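Local coordinates for isochorismatase family protein family (Burkholderia thailandensis, PDB 3TXY), which is of unknown function but belongs to the isochorismatase family, whose members are generally hydrolases, though this one lacks the usual catalytic cysteine, at residues P29-Q33 / S158-W164; V39-A43 / A92-G96; V56-S62 / D101-H107; I126-T132 / N151-V157. All coordinates share one frame; numbering follows the deposited sequence.

Contact 1: residues P29-Q33 / S158-W164; sequences PMVPQ and SDAVSTW. Unlike the reference sequence in segment 29-33: Met30 (reference Val).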
loop_
_atom_site.group_PDB
_atom_site.type_symbol
_atom_site.label_atom_id
_atom_site.label_comp_id
_atom_site.label_asym_id
_atom_site.label_seq_id
_atom_site.Cartn_x
_atom_site.Cartn_y
_atom_site.Cartn_z
ATOM N N PRO A 29 -0.854 9.086 -20.755
ATOM C CA PRO A 29 -2.005 9.957 -20.540
ATOM C C PRO A 29 -2.381 9.971 -19.068
ATOM O O PRO A 29 -2.362 8.925 -18.427
ATOM C CB PRO A 29 -3.104 9.315 -21.398
ATOM C CG PRO A 29 -2.703 7.866 -21.494
ATOM C CD PRO A 29 -1.198 7.896 -21.556
ATOM N N MET A 30 -2.632 11.162 -18.515
ATOM C CA MET A 30 -2.931 11.266 -17.089
ATOM C C MET A 30 -3.622 12.561 -16.717
ATOM O O MET A 30 -3.555 13.569 -17.447
ATOM C CB MET A 30 -1.651 11.102 -16.265
ATOM C CG MET A 30 -0.643 12.236 -16.422
ATOM S SD MET A 30 0.921 11.830 -15.620
ATOM C CE MET A 30 1.624 10.750 -16.878
ATOM N N VAL A 31 -4.302 12.534 -15.576
ATOM C CA VAL A 31 -5.075 13.668 -15.118
ATOM C C VAL A 31 -4.871 13.818 -13.609
ATOM O O VAL A 31 -4.480 12.852 -12.940
ATOM C CB VAL A 31 -6.575 13.487 -15.445
ATOM C CG1 VAL A 31 -6.791 13.594 -16.963
ATOM C CG2 VAL A 31 -7.099 12.174 -14.875
ATOM N N PRO A 32 -5.178 15.006 -13.053
ATOM C CA PRO A 32 -5.762 16.219 -13.621
ATOM C C PRO A 32 -4.737 17.196 -14.212
ATOM O O PRO A 32 -5.109 18.264 -14.701
ATOM C CB PRO A 32 -6.471 16.841 -12.422
ATOM C CG PRO A 32 -5.566 16.498 -11.293
ATOM C CD PRO A 32 -5.045 15.115 -11.589
ATOM N N GLN A 33 -3.462 16.845 -14.145
ATOM C CA GLN A 33 -2.448 17.569 -14.876
ATOM C C GLN A 33 -1.522 16.596 -15.605
ATOM O O GLN A 33 -1.407 15.429 -15.224
ATOM C CB GLN A 33 -1.675 18.536 -13.951
ATOM C CG GLN A 33 -1.068 17.916 -12.711
ATOM C CD GLN A 33 -1.986 17.876 -11.499
ATOM O OE1 GLN A 33 -2.652 18.864 -11.158
ATOM N NE2 GLN A 33 -1.958 16.750 -10.790
ATOM N N SER A 158 -1.080 17.583 -4.316
ATOM C CA SER A 158 -2.216 17.315 -5.175
ATOM C C SER A 158 -2.007 17.726 -6.630
ATOM O O SER A 158 -2.444 17.017 -7.559
ATOM C CB SER A 158 -3.486 17.979 -4.614
ATOM O OG SER A 158 -3.320 19.361 -4.477
ATOM N N ASP A 159 -1.321 18.847 -6.837
ATOM C CA ASP A 159 -1.046 19.307 -8.198
ATOM C C ASP A 159 0.304 18.839 -8.730
ATOM O O ASP A 159 0.794 19.354 -9.742
ATOM C CB ASP A 159 -1.242 20.828 -8.329
ATOM C CG ASP A 159 -0.426 21.635 -7.349
ATOM O OD1 ASP A 159 0.107 21.090 -6.365
ATOM O OD2 ASP A 159 -0.327 22.871 -7.578
ATOM N N ALA A 160 0.900 17.844 -8.059
ATOM C CA ALA A 160 2.082 17.173 -8.590
ATOM C C ALA A 160 1.995 15.658 -8.466
ATOM O O ALA A 160 3.029 14.990 -8.433
ATOM C CB ALA A 160 3.351 17.707 -7.922
ATOM N N VAL A 161 0.774 15.130 -8.395
ATOM C CA VAL A 161 0.492 13.714 -8.587
ATOM C C VAL A 161 -0.649 13.587 -9.605
ATOM O O VAL A 161 -1.643 14.330 -9.527
ATOM C CB VAL A 161 0.150 12.962 -7.269
ATOM C CG1 VAL A 161 1.335 13.023 -6.300
ATOM C CG2 VAL A 161 -1.128 13.488 -6.594
ATOM N N SER A 162 -0.495 12.659 -10.552
ATOM C CA SER A 162 -1.523 12.401 -11.557
ATOM C C SER A 162 -1.712 10.912 -11.778
ATOM O O SER A 162 -0.859 10.087 -11.426
ATOM C CB SER A 162 -1.204 13.124 -12.869
ATOM O OG SER A 162 -1.225 14.524 -12.680
ATOM N N THR A 163 -2.855 10.576 -12.350
ATOM C CA THR A 163 -3.251 9.182 -12.507
ATOM C C THR A 163 -4.197 9.018 -13.702
ATOM O O THR A 163 -4.302 9.923 -14.533
ATOM C CB THR A 163 -3.808 8.630 -11.173
ATOM O OG1 THR A 163 -3.964 7.216 -11.265
ATOM C CG2 THR A 163 -5.134 9.294 -10.742
ATOM N N TRP A 164 -4.844 7.861 -13.822
ATOM C CA TRP A 164 -5.528 7.519 -15.081
ATOM C C TRP A 164 -6.926 8.068 -15.224
ATOM O O TRP A 164 -7.504 8.021 -16.324
ATOM C CB TRP A 164 -5.571 6.002 -15.279
ATOM C CG TRP A 164 -6.351 5.302 -14.200
ATOM C CD1 TRP A 164 -7.729 5.153 -14.098
ATOM C CD2 TRP A 164 -5.814 4.686 -12.995
ATOM N NE1 TRP A 164 -8.065 4.485 -12.958
ATOM C CE2 TRP A 164 -6.963 4.174 -12.251
ATOM C CE3 TRP A 164 -4.539 4.486 -12.488
ATOM C CZ2 TRP A 164 -6.817 3.496 -11.068
ATOM C CZ3 TRP A 164 -4.411 3.807 -11.282
ATOM C CH2 TRP A 164 -5.524 3.338 -10.586
HETATM O O HOH W 1 -4.657 19.154 -9.193
#
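Val31 and Thr163 form a single antiparallel bridge, a hydrogen-bonded pair in which Val31 N donates to Thr163 O (2.8 Å) and Thr163 N to Val31 O (2.9 Å). Segment 29-33 is otherwise an irregular loop, and the peptide bond before Pro32 is cis. Past that kink, side chains take over from the backbone. Gln33 CG sits between the backbone N and the carbonyl carbon (chi1 54°), and a bend at chi2 (-88°) folds the amide over the corner at 158-160. Its NE2 donates to Ser162 OG (3.0 Å) and, less closely, to a lone pair of Ser158 O (3.3 Å), both partners lying well off the amide plane. Ser162 OG in turn donates to Gln33 O (2.7 Å), so one small hydroxyl grips both ends of the glutamine. Beside it, the CG of Met30, which differs from the reference sequence, rests on Ser162 CB at 3.7 Å. A water donates to Gln33 OE1 at 2.8 Å. Asp159 sends its carboxylate elsewhere, to Ala186 N, while the Trp164 ring makes a cation-pi contact with Lys179 of the second subunit. The loop before helix 35-51 is thus pinned to the end of strand 153-162 chiefly by directional bonds: serine and glutamine suit the site because each can both donate and accept, and the closed Gln33-Ser162 exchange should fix the rotation of both groups.

Contact 2: residues V39-A43 / A92-G96; sequences VAKTA and APALG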
loop_
_atom_site.group_PDB
_atom_site.type_symbol
_atom_site.label_atom_id
_atom_site.label_comp_id
_atom_site.label_asym_id
_atom_site.label_seq_id
_atom_site.Cartn_x
_atom_site.Cartn_y
_atom_site.Cartn_z
ATOM N N VAL A 39 6.193 17.066 -13.728
ATOM C CA VAL A 39 7.635 17.301 -13.793
ATOM C C VAL A 39 7.963 18.750 -13.427
ATOM O O VAL A 39 8.823 19.001 -12.590
ATOM C CB VAL A 39 8.215 16.938 -15.184
ATOM C CG1 VAL A 39 9.673 17.409 -15.309
ATOM C CG2 VAL A 39 8.119 15.434 -15.419
ATOM N N ALA A 40 7.248 19.702 -14.020
ATOM C CA ALA A 40 7.539 21.132 -13.784
ATOM C C ALA A 40 7.335 21.505 -12.326
ATOM O O ALA A 40 8.163 22.179 -11.717
ATOM C CB ALA A 40 6.656 22.005 -14.658
ATOM N N LYS A 41 6.215 21.054 -11.768
ATOM C CA LYS A 41 5.875 21.369 -10.381
ATOM C C LYS A 41 6.904 20.798 -9.434
ATOM O O LYS A 41 7.288 21.422 -8.435
ATOM C CB LYS A 41 4.544 20.736 -10.055
ATOM C CG LYS A 41 3.781 21.447 -8.994
ATOM C CD LYS A 41 2.989 22.565 -9.630
ATOM C CE LYS A 41 3.510 23.900 -9.207
ATOM N NZ LYS A 41 2.591 24.912 -9.802
ATOM N N THR A 42 7.347 19.583 -9.742
ATOM C CA THR A 42 8.319 18.888 -8.909
ATOM C C THR A 42 9.663 19.628 -8.927
ATOM O O THR A 42 10.290 19.810 -7.881
ATOM C CB THR A 42 8.500 17.433 -9.380
ATOM O OG1 THR A 42 7.258 16.721 -9.194
ATOM C CG2 THR A 42 9.591 16.744 -8.588
ATOM N N ALA A 43 10.087 20.064 -10.109
ATOM C CA ALA A 43 11.317 20.839 -10.227
ATOM C C ALA A 43 11.255 22.126 -9.388
ATOM O O ALA A 43 12.208 22.451 -8.685
ATOM C CB ALA A 43 11.615 21.155 -11.685
ATOM N N ALA A 92 13.195 12.418 -16.857
ATOM C CA ALA A 92 12.776 13.477 -17.770
ATOM C C ALA A 92 13.790 14.627 -17.685
ATOM O O ALA A 92 14.066 15.117 -16.594
ATOM C CB ALA A 92 11.394 13.964 -17.369
ATOM N N PRO A 93 14.357 15.069 -18.831
ATOM C CA PRO A 93 15.322 16.189 -18.774
ATOM C C PRO A 93 14.809 17.435 -18.028
ATOM O O PRO A 93 15.579 18.079 -17.315
ATOM C CB PRO A 93 15.592 16.506 -20.246
ATOM C CG PRO A 93 15.294 15.235 -20.972
ATOM C CD PRO A 93 14.212 14.528 -20.192
ATOM N N ALA A 94 13.522 17.762 -18.155
ATOM C CA ALA A 94 12.983 18.947 -17.484
ATOM C C ALA A 94 12.932 18.809 -15.967
ATOM O O ALA A 94 12.706 19.788 -15.272
ATOM C CB ALA A 94 11.604 19.310 -18.033
ATOM N N LEU A 95 13.153 17.602 -15.447
ATOM C CA LEU A 95 13.151 17.393 -13.993
ATOM C C LEU A 95 14.360 18.012 -13.301
ATOM O O LEU A 95 14.309 18.284 -12.115
ATOM C CB LEU A 95 13.083 15.897 -13.678
ATOM C CG LEU A 95 12.741 15.498 -12.244
ATOM C CD1 LEU A 95 11.352 15.985 -11.851
ATOM C CD2 LEU A 95 12.829 13.975 -12.136
ATOM N N GLY A 96 15.441 18.232 -14.048
ATOM C CA GLY A 96 16.646 18.863 -13.523
ATOM C C GLY A 96 17.381 18.081 -12.457
ATOM O O GLY A 96 17.892 18.670 -11.495
#
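Val39 turns both of its methyl groups from helix 35-51 to the other segment, CG1 onto the 3-10 turn at 93-95 and CG2 onto Ala92 just before it. CG1 lies opposite the backbone N (chi1 171°), which carries it over the peptide joining Ala94 to Leu95: Val39 CG1 is 3.5 Å from Leu95 N and 3.8 Å from Ala94 CB. The other branch, CG2, reaches Ala92 CB at 4.1 Å. The forked valine therefore spans the turn and its lead-in, and the amide it overlies is already bonded, since Leu95 N donates to Ala92 O within the turn.

Leu95 answers from the other direction. Its CB does not aim straight at the helix, but CG lies anti to the backbone N (chi1 -166°) and CD1 ends obliquely over Thr42, 3.8 Å from Thr42 CG2. Threonine is suited to this spot because its two branches do different work. The methyl faces the leucine, whereas OG1 bonds to Val38 O, one turn back in the helix, and to Thr132 OG1 on the central sheet. One turn on from Val39, Ala43 brings its CB toward the turn's carbonyls, 4.0 Å from both Ala94 O and Leu95 O. Its small side chain allows that close approach. Leu21 packs on both Thr42 and Leu95.

No hydrogen bond crosses between the two segments. Helix 35-51 and the loop leading to strand 102-106 are held by methyl-to-methyl and methyl-to-backbone contacts, so cohesion here rests on shape and the exclusion of water rather than on polar direction.

Contact 3: residues V56-S62 / D101-H107; sequences VIFVHTS and DVVVTKH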
loop_
_atom_site.group_PDB
_atom_site.type_symbol
_atom_site.label_atom_id
_atom_site.label_comp_id
_atom_site.label_asym_id
_atom_site.label_seq_id
_atom_site.Cartn_x
_atom_site.Cartn_y
_atom_site.Cartn_z
ATOM N N VAL A 56 16.568 16.105 -1.806
ATOM C CA VAL A 56 15.652 15.813 -2.902
ATOM C C VAL A 56 15.955 14.406 -3.424
ATOM O O VAL A 56 17.089 14.099 -3.781
ATOM C CB VAL A 56 15.773 16.840 -4.038
ATOM C CG1 VAL A 56 14.814 16.465 -5.178
ATOM C CG2 VAL A 56 15.487 18.234 -3.483
ATOM N N ILE A 57 14.926 13.566 -3.434
ATOM C CA ILE A 57 15.093 12.162 -3.710
ATOM C C ILE A 57 14.250 11.818 -4.903
ATOM O O ILE A 57 13.021 11.936 -4.859
ATOM C CB ILE A 57 14.678 11.276 -2.525
ATOM C CG1 ILE A 57 15.464 11.673 -1.270
ATOM C CG2 ILE A 57 14.916 9.820 -2.891
ATOM C CD1 ILE A 57 15.011 10.943 -0.027
ATOM N N PHE A 58 14.929 11.461 -5.988
ATOM C CA PHE A 58 14.266 11.106 -7.217
ATOM C C PHE A 58 14.272 9.611 -7.416
ATOM O O PHE A 58 15.343 8.977 -7.473
ATOM C CB PHE A 58 14.940 11.760 -8.410
ATOM C CG PHE A 58 14.829 13.261 -8.431
ATOM C CD1 PHE A 58 13.614 13.876 -8.692
ATOM C CD2 PHE A 58 15.940 14.057 -8.213
ATOM C CE1 PHE A 58 13.511 15.263 -8.736
ATOM C CE2 PHE A 58 15.843 15.429 -8.262
ATOM C CZ PHE A 58 14.619 16.038 -8.509
ATOM N N VAL A 59 13.064 9.068 -7.562
ATOM C CA VAL A 59 12.850 7.641 -7.680
ATOM C C VAL A 59 12.505 7.280 -9.132
ATOM O O VAL A 59 11.650 7.910 -9.757
ATOM C CB VAL A 59 11.698 7.189 -6.756
ATOM C CG1 VAL A 59 11.391 5.703 -6.926
ATOM C CG2 VAL A 59 12.004 7.516 -5.297
ATOM N N HIS A 60 13.129 6.242 -9.656
ATOM C CA HIS A 60 12.740 5.724 -10.955
ATOM C C HIS A 60 12.680 4.232 -10.886
ATOM O O HIS A 60 13.251 3.624 -9.985
ATOM C CB HIS A 60 13.663 6.219 -12.083
ATOM C CG HIS A 60 15.058 5.687 -12.010
ATOM N ND1 HIS A 60 15.732 5.294 -13.107
ATOM C CD2 HIS A 60 15.913 5.492 -10.935
ATOM C CE1 HIS A 60 16.951 4.857 -12.751
ATOM N NE2 HIS A 60 17.068 4.979 -11.432
ATOM N N THR A 61 11.947 3.658 -11.830
ATOM C CA THR A 61 11.762 2.224 -11.955
ATOM C C THR A 61 12.615 1.709 -13.097
ATOM O O THR A 61 12.620 2.269 -14.201
ATOM C CB THR A 61 10.297 1.899 -12.252
ATOM O OG1 THR A 61 9.485 2.472 -11.229
ATOM C CG2 THR A 61 10.051 0.389 -12.343
ATOM N N SER A 62 13.329 0.627 -12.836
ATOM C CA SER A 62 14.120 -0.026 -13.850
ATOM C C SER A 62 14.029 -1.535 -13.679
ATOM O O SER A 62 13.937 -2.015 -12.576
ATOM C CB SER A 62 15.582 0.369 -13.736
ATOM O OG SER A 62 16.344 -0.255 -14.753
ATOM N N ASP A 101 21.833 14.988 -5.996
ATOM C CA ASP A 101 20.508 14.580 -5.620
ATOM C C ASP A 101 20.545 13.099 -5.329
ATOM O O ASP A 101 21.393 12.378 -5.840
ATOM C CB ASP A 101 19.525 14.885 -6.748
ATOM C CG ASP A 101 19.258 16.372 -6.891
ATOM O OD1 ASP A 101 19.416 17.113 -5.890
ATOM O OD2 ASP A 101 18.883 16.799 -8.002
ATOM N N VAL A 102 19.614 12.641 -4.520
ATOM C CA VAL A 102 19.570 11.235 -4.195
ATOM C C VAL A 102 18.766 10.559 -5.278
ATOM O O VAL A 102 17.673 10.998 -5.566
ATOM C CB VAL A 102 18.923 11.032 -2.835
ATOM C CG1 VAL A 102 18.895 9.545 -2.470
ATOM C CG2 VAL A 102 19.680 11.842 -1.798
ATOM N N VAL A 103 19.341 9.533 -5.908
ATOM C CA VAL A 103 18.627 8.729 -6.918
ATOM C C VAL A 103 18.353 7.332 -6.352
ATOM O O VAL A 103 19.281 6.626 -5.956
ATOM C CB VAL A 103 19.413 8.626 -8.255
ATOM C CG1 VAL A 103 18.747 7.620 -9.204
ATOM C CG2 VAL A 103 19.512 9.989 -8.923
ATOM N N VAL A 104 17.075 6.964 -6.301
ATOM C CA VAL A 104 16.631 5.659 -5.803
ATOM C C VAL A 104 16.049 4.885 -6.961
ATOM O O VAL A 104 15.212 5.412 -7.699
ATOM C CB VAL A 104 15.558 5.822 -4.720
ATOM C CG1 VAL A 104 14.923 4.459 -4.370
ATOM C CG2 VAL A 104 16.151 6.537 -3.506
ATOM N N THR A 105 16.473 3.635 -7.107
ATOM C CA THR A 105 16.005 2.784 -8.205
ATOM C C THR A 105 15.149 1.662 -7.652
ATOM O O THR A 105 15.586 0.919 -6.778
ATOM C CB THR A 105 17.176 2.183 -8.990
ATOM O OG1 THR A 105 18.016 3.238 -9.447
ATOM C CG2 THR A 105 16.678 1.372 -10.200
ATOM N N LYS A 106 13.920 1.556 -8.140
ATOM C CA LYS A 106 13.002 0.511 -7.660
ATOM C C LYS A 106 12.610 -0.435 -8.788
ATOM O O LYS A 106 12.798 -0.125 -9.977
ATOM C CB LYS A 106 11.754 1.141 -7.003
ATOM C CG LYS A 106 10.828 1.908 -7.940
ATOM C CD LYS A 106 9.654 2.539 -7.200
ATOM C CE LYS A 106 8.810 3.425 -8.115
ATOM N NZ LYS A 106 7.819 2.647 -8.932
ATOM N N HIS A 107 12.044 -1.579 -8.405
ATOM C CA HIS A 107 11.656 -2.647 -9.345
ATOM C C HIS A 107 10.209 -3.076 -9.209
ATOM O O HIS A 107 9.864 -4.202 -9.582
ATOM C CB HIS A 107 12.530 -3.897 -9.155
ATOM C CG HIS A 107 14.018 -3.629 -9.126
ATOM N ND1 HIS A 107 14.680 -3.054 -10.157
ATOM C CD2 HIS A 107 14.987 -3.965 -8.171
ATOM C CE1 HIS A 107 15.995 -2.976 -9.852
ATOM N NE2 HIS A 107 16.180 -3.556 -8.644
HETATM O O HOH W 2 19.306 16.759 -2.571
#
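Phe58, His60 and His107 all meet the opposite segment at ring edges or obliquely, not face-on. Asp101 OD2 lies near the plane of the Phe58 ring, 3.3 Å from CE2, where the ring hydrogens carry slight positive charge; that carboxylate is also held by Arg50 and by Gln98 N. Val104 O lies in the plane of the His60 ring at its CD2 edge, while Thr105 OG1 takes a more oblique position and hydrogen-bonds His60 NE2 at 2.8 Å. His60 ND1 binds Ser89 O, and the ring meets Phe91. His107 ND1 donates to Ser62 O (2.7 Å), which lies only 1° out of the imidazole plane.

Behind these rings runs a parallel ladder from Val56 to Lys106, its strands 25° apart. Branched residues suit the strands. On one face, Ile57 lies alongside Val102, and its CG2 meets Val104 CG2 at 3.6 Å. Farther along that face, Lys106 crosses Val59 at about a right angle, its CD 3.6 Å from Val59 CG1. The aliphatic chain then bends at chi4 (82°), delivering NZ to Thr61 OG1 at 2.8 Å.

NZ is also bound by Asp20 OD2 and by the carbonyls of Gln108 and Trp109, and Thr61 OG1 bonds to Asp20 OD1. Buried among hydrophobic strands, the ammonium is thus held in place by a cluster of oxygens. Thr61 OG1, bonding both, is placed to steady the pair. The Asp20-Lys106 pair is what is expected of the aspartate and lysine of the family's Asp-Lys-Cys triad; this chain, however, has no cysteine, so the usual nucleophile is missing and any catalysis is open.

Contact 4: residues I126-T132 / N151-V157; sequences ITDIVLT and NYNVVVV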
loop_
_atom_site.group_PDB
_atom_site.type_symbol
_atom_site.label_atom_id
_atom_site.label_comp_id
_atom_site.label_asym_id
_atom_site.label_seq_id
_atom_site.Cartn_x
_atom_site.Cartn_y
_atom_site.Cartn_z
ATOM N N ILE A 126 15.621 12.429 8.446
ATOM C CA ILE A 126 14.351 12.919 7.898
ATOM C C ILE A 126 13.135 12.298 8.592
ATOM O O ILE A 126 13.056 11.075 8.760
ATOM C CB ILE A 126 14.260 12.627 6.390
ATOM C CG1 ILE A 126 15.401 13.336 5.639
ATOM C CG2 ILE A 126 12.891 13.016 5.845
ATOM C CD1 ILE A 126 15.452 14.849 5.805
ATOM N N THR A 127 12.186 13.144 8.986
ATOM C CA THR A 127 10.973 12.694 9.662
ATOM C C THR A 127 9.718 12.854 8.796
ATOM O O THR A 127 8.722 12.178 9.034
ATOM C CB THR A 127 10.754 13.494 10.958
ATOM O OG1 THR A 127 10.612 14.880 10.622
ATOM C CG2 THR A 127 11.935 13.306 11.908
ATOM N N ASP A 128 9.784 13.744 7.792
ATOM C CA ASP A 128 8.644 14.160 7.003
ATOM C C ASP A 128 9.011 13.968 5.522
ATOM O O ASP A 128 10.125 14.308 5.107
ATOM C CB ASP A 128 8.336 15.654 7.219
ATOM C CG ASP A 128 7.805 15.988 8.629
ATOM O OD1 ASP A 128 8.196 15.327 9.623
ATOM O OD2 ASP A 128 7.016 16.962 8.736
ATOM N N ILE A 129 8.092 13.425 4.732
ATOM C CA ILE A 129 8.292 13.363 3.280
ATOM C C ILE A 129 7.177 14.088 2.536
ATOM O O ILE A 129 5.998 13.994 2.893
ATOM C CB ILE A 129 8.532 11.934 2.711
ATOM C CG1 ILE A 129 7.299 11.032 2.794
ATOM C CG2 ILE A 129 9.718 11.265 3.400
ATOM C CD1 ILE A 129 7.504 9.697 2.072
ATOM N N VAL A 130 7.586 14.839 1.518
ATOM C CA VAL A 130 6.684 15.480 0.588
ATOM C C VAL A 130 6.766 14.686 -0.707
ATOM O O VAL A 130 7.827 14.563 -1.316
ATOM C CB VAL A 130 7.029 16.970 0.402
ATOM C CG1 VAL A 130 6.235 17.571 -0.765
ATOM C CG2 VAL A 130 6.768 17.705 1.720
ATOM N N LEU A 131 5.616 14.142 -1.109
ATOM C CA LEU A 131 5.520 13.189 -2.196
ATOM C C LEU A 131 4.889 13.781 -3.454
ATOM O O LEU A 131 3.832 14.411 -3.412
ATOM C CB LEU A 131 4.705 12.000 -1.696
ATOM C CG LEU A 131 4.994 10.555 -2.024
ATOM C CD1 LEU A 131 6.465 10.151 -2.118
ATOM C CD2 LEU A 131 4.276 9.713 -0.951
ATOM N N THR A 132 5.589 13.603 -4.573
ATOM C CA THR A 132 5.060 13.900 -5.892
ATOM C C THR A 132 5.254 12.691 -6.795
ATOM O O THR A 132 5.990 11.757 -6.461
ATOM C CB THR A 132 5.755 15.122 -6.537
ATOM O OG1 THR A 132 7.013 14.739 -7.121
ATOM C CG2 THR A 132 5.982 16.212 -5.529
ATOM N N ASN A 151 6.406 5.349 10.042
ATOM C CA ASN A 151 6.380 6.445 11.016
ATOM C C ASN A 151 6.875 7.767 10.477
ATOM O O ASN A 151 7.303 8.630 11.253
ATOM C CB ASN A 151 7.156 6.094 12.297
ATOM C CG ASN A 151 6.758 6.949 13.491
ATOM O OD1 ASN A 151 5.579 7.175 13.739
ATOM N ND2 ASN A 151 7.762 7.424 14.251
ATOM N N TYR A 152 6.791 7.942 9.160
ATOM C CA TYR A 152 7.065 9.240 8.527
ATOM C C TYR A 152 5.784 10.051 8.439
ATOM O O TYR A 152 4.702 9.494 8.184
ATOM C CB TYR A 152 7.611 9.051 7.107
ATOM C CG TYR A 152 8.993 8.430 7.092
ATOM C CD1 TYR A 152 10.125 9.200 7.336
ATOM C CD2 TYR A 152 9.172 7.076 6.812
ATOM C CE1 TYR A 152 11.396 8.623 7.355
ATOM C CE2 TYR A 152 10.439 6.502 6.794
ATOM C CZ TYR A 152 11.547 7.276 7.079
ATOM O OH TYR A 152 12.805 6.702 7.079
ATOM N N ASN A 153 5.906 11.361 8.641
ATOM C CA ASN A 153 4.817 12.298 8.328
ATOM C C ASN A 153 4.801 12.488 6.813
ATOM O O ASN A 153 5.795 12.941 6.223
ATOM C CB ASN A 153 5.007 13.626 9.026
ATOM C CG ASN A 153 5.061 13.476 10.521
ATOM O OD1 ASN A 153 4.048 13.164 11.165
ATOM N ND2 ASN A 153 6.244 13.681 11.087
ATOM N N VAL A 154 3.702 12.083 6.186
ATOM C CA VAL A 154 3.589 12.105 4.723
ATOM C C VAL A 154 2.693 13.259 4.263
ATOM O O VAL A 154 1.589 13.452 4.779
ATOM C CB VAL A 154 2.996 10.796 4.178
ATOM C CG1 VAL A 154 2.868 10.847 2.650
ATOM C CG2 VAL A 154 3.815 9.575 4.619
ATOM N N VAL A 155 3.178 14.008 3.278
ATOM C CA VAL A 155 2.408 15.031 2.607
ATOM C C VAL A 155 2.394 14.680 1.122
ATOM O O VAL A 155 3.459 14.493 0.501
ATOM C CB VAL A 155 3.025 16.431 2.817
ATOM C CG1 VAL A 155 2.186 17.507 2.120
ATOM C CG2 VAL A 155 3.164 16.708 4.312
ATOM N N VAL A 156 1.201 14.602 0.545
ATOM C CA VAL A 156 1.048 14.373 -0.893
ATOM C C VAL A 156 0.624 15.667 -1.608
ATOM O O VAL A 156 -0.289 16.362 -1.171
ATOM C CB VAL A 156 0.053 13.251 -1.188
ATOM C CG1 VAL A 156 0.034 12.939 -2.671
ATOM C CG2 VAL A 156 0.447 12.014 -0.406
ATOM N N VAL A 157 1.313 15.971 -2.706
ATOM C CA VAL A 157 1.135 17.232 -3.414
ATOM C C VAL A 157 0.122 17.049 -4.538
ATOM O O VAL A 157 0.432 16.479 -5.594
ATOM C CB VAL A 157 2.473 17.773 -3.988
ATOM C CG1 VAL A 157 2.250 19.101 -4.701
ATOM C CG2 VAL A 157 3.515 17.920 -2.872
HETATM O O HOH W 3 8.616 10.805 11.574
#
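Asp128 to Thr132 lie beside Asn153 to Val157 as neighbouring parallel strands of a beta-alpha-beta unit, joined through helix 136-149. Six bonds between the segments set the spacing, five from the backbone ladder between Thr127 and Val157 and one from side chains. On the face turned to the helix, Val154 forms a bump whose two methyls spread apart: CG2 sits 4.2 Å from Ile129 CG1, and CG1 sits 4.0 Å from Leu131 CD2, so the valine fills the dip between the longer side chains. Ala144 and Ala147 of the helix are small enough to let Ile129, Leu131 and Val154 lie close beneath it. At the far end Val157 keeps CG1 anti to the backbone N (chi1 -179°), which leaves CG2 to press between Val130 CG1 and Thr132 CG2; the fit against Val130 CG1, at 3.5 Å, is tight. Valine, isoleucine and threonine suit extended strands, their branching at CB filling space close to the backbone. Before the strands begin, the edge of the Tyr152 ring lies against the preceding loop, CE1 3.3 Å from Ile126 O, while its hydroxyl bonds Asp118. Asn153 OD1 accepts from Lys74 N of the second subunit, joining the start of this inner strand to the other subunit. Its ND2 bonds Asp128 OD1 at 2.9 Å, and Thr127 OG1 bonds the same oxygen at 2.7 Å from the opposite face of the carboxylate.

Along the chain the segments run 29-33, 39-43, 56-62, 92-96, 101-107, 126-132, 151-157 and 158-164, so contact 1 brackets all the others. Contacts 3 and 4 belong to one parallel sheet, on strand pairs separated by strand 14-19; their centres are 16 Å apart and they do not touch. Contact 1 continues strand 153-162 beyond contact 4, with Val161 packing on Val156. Contact 2 bridges the parts: Lys41 packs on Ala160 of contact 1, Leu95 on Phe58 of contact 3, and Thr42 probably hydrogen-bonds Thr132 of contact 4. Because Thr42 also touches Phe58, helix 35-51 reaches both strand pairs of the sheet in this alpha/beta fold.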